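Local coordinates for protein putative Type I topoisomerase (Deinococcus radiodurans, PDB 3M4A) that binds DNA and, as a type IB topoisomerase, probably breaks one strand, lets it pass and rejoins it without ATP, at residues 96-99 with 100-104; 220-223 with 224-227. All blocks are in the same frame, centred on the assembly; numbering follows the deposited sequence.

Contact 1 (96-99 with 100-104); sequences TRFA and GALPT
F98 and L102, one turn apart on helix 91-113, meet where L102 CD2 lies 3.8 Å from F98 CZ, with L102 CG over one ring face. F98 CG stands anti to the backbone N (chi1 -177°) and L102 CG anti to the carbonyl carbon (chi1 -74°), which brings the two side chains together at a slant. Along this turn the backbone bonding changes step. G100 N still reaches back four residues, to T96 O at 3.2 Å. A101 N has its better bond three residues back, to F98 O at 2.9 Å, from above the carbonyl plane, and holds R97 O only weakly. L102 N bonds weakly to A99 O (3.4 Å). P103 has no N-H to give, and its CD packs 3.2 Å from A99 O. T96 OG1 bonds to W92 O, while R97 NH1 makes a salt bridge to E63 and a hydrogen bond to E61 O. Cutting L102 back to an alanine here would strip both methyls from the F98 ring and would probably leave a gap on that face. W241, F233 and F238 pair edge-to-face with F98, joining this helix to 235-254. Such three-residue bonding before a proline marks a proline-kinked helix, here in the topoisomerase IB catalytic core.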
ATOM      1  N   THR A  96       2.436  -6.819 -10.158  1.00 11.22           N
ATOM      2  CA  THR A  96       2.020  -6.141 -11.387  1.00 11.17           C
ATOM      3  C   THR A  96       0.540  -5.821 -11.318  1.00 11.12           C
ATOM      4  O   THR A  96       0.118  -4.733 -11.690  1.00 11.11           O
ATOM      5  CB  THR A  96       2.281  -7.035 -12.626  0.50 11.28           C
ATOM      6  OG1 THR A  96       3.649  -7.448 -12.630  0.50 10.67           O
ATOM      7  CG2 THR A  96       1.977  -6.281 -13.911  0.50 11.11           C
ATOM      8  N   ARG A  97      -0.248  -6.766 -10.819  1.00 11.33           N
ATOM      9  CA  ARG A  97      -1.672  -6.550 -10.683  1.00 10.73           C
ATOM     10  C   ARG A  97      -1.979  -5.522  -9.590  1.00 10.20           C
ATOM     11  O   ARG A  97      -2.836  -4.664  -9.766  1.00 10.70           O
ATOM     12  CB  ARG A  97      -2.402  -7.861 -10.410  1.00 11.21           C
ATOM     13  CG  ARG A  97      -3.896  -7.781 -10.669  1.00 13.13           C
ATOM     14  CD  ARG A  97      -4.243  -7.641 -12.168  1.00 17.19           C
ATOM     15  NE  ARG A  97      -4.041  -8.883 -12.908  1.00 18.87           N
ATOM     16  CZ  ARG A  97      -4.903  -9.900 -12.959  1.00 20.04           C
ATOM     17  NH1 ARG A  97      -6.051  -9.859 -12.293  1.00 20.25           N
ATOM     18  NH2 ARG A  97      -4.612 -10.976 -13.678  1.00 21.06           N
ATOM     19  N   PHE A  98      -1.257  -5.594  -8.478  1.00  9.30           N
ATOM     20  CA  PHE A  98      -1.390  -4.576  -7.424  1.00  9.23           C
ATOM     21  C   PHE A  98      -1.110  -3.167  -7.973  1.00  8.48           C
ATOM     22  O   PHE A  98      -1.853  -2.225  -7.680  1.00  8.57           O
ATOM     23  CB  PHE A  98      -0.454  -4.889  -6.261  1.00  8.22           C
ATOM     24  CG  PHE A  98      -0.581  -3.942  -5.103  1.00  7.91           C
ATOM     25  CD1 PHE A  98      -1.724  -3.935  -4.332  1.00  8.20           C
ATOM     26  CD2 PHE A  98       0.454  -3.074  -4.768  1.00  8.88           C
ATOM     27  CE1 PHE A  98      -1.862  -3.093  -3.249  1.00  9.15           C
ATOM     28  CE2 PHE A  98       0.330  -2.215  -3.671  1.00  7.91           C
ATOM     29  CZ  PHE A  98      -0.832  -2.215  -2.929  1.00  7.36           C
ATOM     30  N   ALA A  99      -0.070  -3.017  -8.796  1.00  8.93           N
ATOM     31  CA  ALA A  99       0.242  -1.730  -9.410  1.00  9.56           C
ATOM     32  C   ALA A  99      -0.905  -1.258 -10.300  1.00 10.38           C
ATOM     33  O   ALA A  99      -1.149  -0.059 -10.431  1.00 11.25           O
ATOM     34  CB  ALA A  99       1.535  -1.830 -10.219  1.00  9.06           C
ATOM     35  N   GLY A 100      -1.621  -2.211 -10.888  1.00 11.24           N
ATOM     36  CA  GLY A 100      -2.838  -1.905 -11.647  1.00 11.25           C
ATOM     37  C   GLY A 100      -4.007  -1.378 -10.824  1.00 11.82           C
ATOM     38  O   GLY A 100      -4.884  -0.696 -11.382  1.00 13.75           O
ATOM     39  N   ALA A 101      -4.030  -1.698  -9.527  1.00 11.38           N
ATOM     40  CA  ALA A 101      -5.081  -1.267  -8.590  1.00 11.01           C
ATOM     41  C   ALA A 101      -4.744   0.059  -7.900  1.00 10.69           C
ATOM     42  O   ALA A 101      -5.604   0.681  -7.296  1.00 11.13           O
ATOM     43  CB  ALA A 101      -5.338  -2.335  -7.530  1.00 11.18           C
ATOM     44  N   LEU A 102      -3.492   0.490  -7.973  1.00 10.16           N
ATOM     45  CA  LEU A 102      -3.089   1.686  -7.226  1.00  9.90           C
ATOM     46  C   LEU A 102      -3.693   2.982  -7.786  1.00  9.83           C
ATOM     47  O   LEU A 102      -4.022   3.862  -7.018  1.00  9.28           O
ATOM     48  CB  LEU A 102      -1.560   1.799  -7.148  1.00  9.57           C
ATOM     49  CG  LEU A 102      -0.835   0.841  -6.184  1.00  9.82           C
ATOM     50  CD1 LEU A 102       0.690   0.934  -6.390  1.00  8.97           C
ATOM     51  CD2 LEU A 102      -1.220   1.131  -4.743  1.00 10.91           C
ATOM     52  N   PRO A 103      -3.802   3.126  -9.124  1.00  9.73           N
ATOM     53  CA  PRO A 103      -4.470   4.351  -9.614  1.00 10.02           C
ATOM     54  C   PRO A 103      -5.906   4.515  -9.113  1.00  9.90           C
ATOM     55  O   PRO A 103      -6.316   5.625  -8.756  1.00  9.62           O
ATOM     56  CB  PRO A 103      -4.436   4.180 -11.132  1.00 10.07           C
ATOM     57  CG  PRO A 103      -3.289   3.254 -11.376  1.00 10.89           C
ATOM     58  CD  PRO A 103      -3.312   2.294 -10.241  1.00 10.30           C
ATOM     59  N   THR A 104      -6.658   3.418  -9.084  1.00  9.94           N
ATOM     60  CA  THR A 104      -8.006   3.433  -8.520  1.00  9.86           C
ATOM     61  C   THR A 104      -8.007   3.768  -7.030  1.00  9.32           C
ATOM     62  O   THR A 104      -8.874   4.515  -6.548  1.00  8.95           O
ATOM     63  CB  THR A 104      -8.729   2.117  -8.793  1.00 10.44           C
ATOM     64  OG1 THR A 104      -8.920   1.995 -10.202  1.00 14.19           O
ATOM     65  CG2 THR A 104     -10.084   2.088  -8.098  1.00 10.74           C
TER

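Contact 2 (220-223 with 224-227); sequences TELN and AYLR
R227 folds back along helix 219-230 toward the turn that holds T220, N223 and A224. Its chain leaves with CG anti to the carbonyl carbon (chi1 -74°), which sets CG 3.4 Å from N223 O, and a bend at chi3 (-57°) turns the guanidinium back over the backbone. A224 CA lies 3.3 Å above one face of that group, offset toward its rim. At the edge, in plane, a water accepts from R227 NH1 at 3.0 Å and donates to T220 O at 2.7 Å. T220 O thus has two donors, the water and A224 N, while N223 O accepts from R227 N. N223 also turns CG anti to its carbonyl carbon, and its OD1 lies 4.1 Å from L226 CD1, the side chains passing obliquely. The buried side carries L222, Y225 and L226. L226 CG packs 3.5 Å from L222 O, which also takes the N-H of L226 in a nearly straight bond of 2.9 Å. L222 CD1 stands 4.4 Å from both L226 CG and Y225 CD2, a loose fit. Y225 extends with CG anti to its N (chi1 -180°), carrying its hydroxyl to D112 and its side chain against helix 120-134. E221, also extended, forms a salt bridge with R215, and L226 reaches helix 235-254. Regular four-residue bonding with buried and polar sides marks an amphipathic alpha-helix, here within the topoisomerase IB catalytic core.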
ATOM      1  N   THR A 220      -9.416  -2.891  12.946  1.00 12.83           N
ATOM      2  CA  THR A 220     -10.547  -3.541  12.277  1.00 12.71           C
ATOM      3  C   THR A 220     -11.255  -2.615  11.280  1.00 11.99           C
ATOM      4  O   THR A 220     -11.531  -3.011  10.151  1.00 11.80           O
ATOM      5  CB  THR A 220     -11.560  -4.080  13.292  1.00 13.13           C
ATOM      6  OG1 THR A 220     -10.882  -4.953  14.199  1.00 15.67           O
ATOM      7  CG2 THR A 220     -12.706  -4.847  12.573  1.00 14.06           C
ATOM      8  N   GLU A 221     -11.492  -1.379  11.697  1.00 11.75           N
ATOM      9  CA  GLU A 221     -12.129  -0.377  10.850  1.00 11.81           C
ATOM     10  C   GLU A 221     -11.254  -0.034   9.630  1.00 11.59           C
ATOM     11  O   GLU A 221     -11.751   0.022   8.507  1.00 10.88           O
ATOM     12  CB  GLU A 221     -12.453   0.876  11.657  1.00 12.11           C
ATOM     13  CG  GLU A 221     -13.385   1.807  10.931  1.00 12.23           C
ATOM     14  CD  GLU A 221     -13.750   3.039  11.717  1.00 13.35           C
ATOM     15  OE1 GLU A 221     -13.218   3.223  12.830  1.00 16.10           O
ATOM     16  OE2 GLU A 221     -14.578   3.828  11.199  1.00 16.32           O
ATOM     17  N   LEU A 222      -9.955   0.154   9.849  1.00 11.08           N
ATOM     18  CA  LEU A 222      -9.043   0.436   8.740  1.00 11.07           C
ATOM     19  C   LEU A 222      -8.975  -0.729   7.779  1.00 10.99           C
ATOM     20  O   LEU A 222      -8.993  -0.546   6.566  1.00 10.24           O
ATOM     21  CB  LEU A 222      -7.631   0.788   9.223  1.00 10.78           C
ATOM     22  CG  LEU A 222      -6.606   1.081   8.117  1.00 10.78           C
ATOM     23  CD1 LEU A 222      -7.060   2.209   7.191  1.00 11.22           C
ATOM     24  CD2 LEU A 222      -5.236   1.413   8.728  1.00 11.13           C
ATOM     25  N   ASN A 223      -8.899  -1.947   8.310  1.00 10.81           N
ATOM     26  CA  ASN A 223      -8.859  -3.111   7.432  1.00 11.49           C
ATOM     27  C   ASN A 223     -10.123  -3.253   6.576  1.00 11.13           C
ATOM     28  O   ASN A 223     -10.038  -3.694   5.444  1.00 10.87           O
ATOM     29  CB  ASN A 223      -8.561  -4.396   8.221  1.00 12.14           C
ATOM     30  CG  ASN A 223      -7.093  -4.489   8.664  1.00 14.09           C
ATOM     31  OD1 ASN A 223      -6.189  -4.011   7.974  1.00 16.86           O
ATOM     32  ND2 ASN A 223      -6.857  -5.111   9.809  1.00 17.50           N
ATOM     33  N   ALA A 224     -11.282  -2.856   7.105  1.00 11.09           N
ATOM     34  CA  ALA A 224     -12.528  -2.832   6.316  1.00 11.35           C
ATOM     35  C   ALA A 224     -12.496  -1.808   5.184  1.00 11.31           C
ATOM     36  O   ALA A 224     -12.982  -2.064   4.080  1.00 12.37           O
ATOM     37  CB  ALA A 224     -13.737  -2.575   7.229  1.00 11.54           C
ATOM     38  N   TYR A 225     -11.916  -0.642   5.468  1.00 10.70           N
ATOM     39  CA  TYR A 225     -11.720   0.405   4.472  1.00 10.38           C
ATOM     40  C   TYR A 225     -10.819  -0.105   3.350  1.00  9.74           C
ATOM     41  O   TYR A 225     -11.128   0.077   2.168  1.00  9.15           O
ATOM     42  CB  TYR A 225     -11.127   1.643   5.149  1.00 10.23           C
ATOM     43  CG  TYR A 225     -10.866   2.828   4.234  1.00 10.06           C
ATOM     44  CD1 TYR A 225     -11.896   3.669   3.856  1.00  9.37           C
ATOM     45  CD2 TYR A 225      -9.591   3.088   3.741  1.00  9.79           C
ATOM     46  CE1 TYR A 225     -11.680   4.750   3.025  1.00 10.62           C
ATOM     47  CE2 TYR A 225      -9.350   4.164   2.909  1.00 10.36           C
ATOM     48  CZ  TYR A 225     -10.399   5.003   2.558  1.00  9.74           C
ATOM     49  OH  TYR A 225     -10.214   6.080   1.722  1.00 10.16           O
ATOM     50  N   LEU A 226      -9.712  -0.741   3.728  1.00  9.69           N
ATOM     51  CA  LEU A 226      -8.790  -1.336   2.753  1.00 10.63           C
ATOM     52  C   LEU A 226      -9.481  -2.411   1.903  1.00 11.00           C
ATOM     53  O   LEU A 226      -9.310  -2.451   0.689  1.00 10.28           O
ATOM     54  CB  LEU A 226      -7.550  -1.918   3.434  1.00 10.16           C
ATOM     55  CG  LEU A 226      -6.605  -0.914   4.097  1.00 10.72           C
ATOM     56  CD1 LEU A 226      -5.448  -1.607   4.788  1.00 11.07           C
ATOM     57  CD2 LEU A 226      -6.108   0.093   3.052  1.00 10.61           C
ATOM     58  N   ARG A 227     -10.299  -3.261   2.523  1.00 12.12           N
ATOM     59  CA  ARG A 227     -11.061  -4.230   1.734  1.00 13.19           C
ATOM     60  C   ARG A 227     -11.869  -3.541   0.637  1.00 12.71           C
ATOM     61  O   ARG A 227     -11.881  -4.000  -0.505  1.00 12.23           O
ATOM     62  CB  ARG A 227     -11.977  -5.078   2.622  1.00 13.43           C
ATOM     63  CG  ARG A 227     -11.239  -6.127   3.430  1.00 16.41           C
ATOM     64  CD  ARG A 227     -12.155  -7.266   3.893  1.00 17.84           C
ATOM     65  NE  ARG A 227     -13.297  -6.791   4.673  1.00 20.96           N
ATOM     66  CZ  ARG A 227     -13.247  -6.385   5.945  1.00 22.41           C
ATOM     67  NH1 ARG A 227     -12.103  -6.375   6.617  1.00 22.90           N
ATOM     68  NH2 ARG A 227     -14.358  -5.979   6.553  1.00 23.33           N
TER
HETATM   69  O   HOH W   1     -12.071  -5.582   9.510  1.00 21.76           O

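Contacts 1 and 2 each lie within a single helix of the catalytic core, 91-113 and 219-230, with centres about 18 Å apart and no direct touch. Both are partly buried, but contact 1 more so: four of its eight touching residues are buried and one exposed, against three and two in contact 2, where R227 is on the exposed side. Both send an apolar side chain to helix 235-254, where F238 meets F98 and L226. A further tie is D112, on the helix of contact 1, which receives the hydroxyl of Y225. The kinked segment pairs disturbed backbone bonding with an aromatic cluster around the buried F98, whereas 220-227 keeps regular bonding and carries a water-bridged arginine.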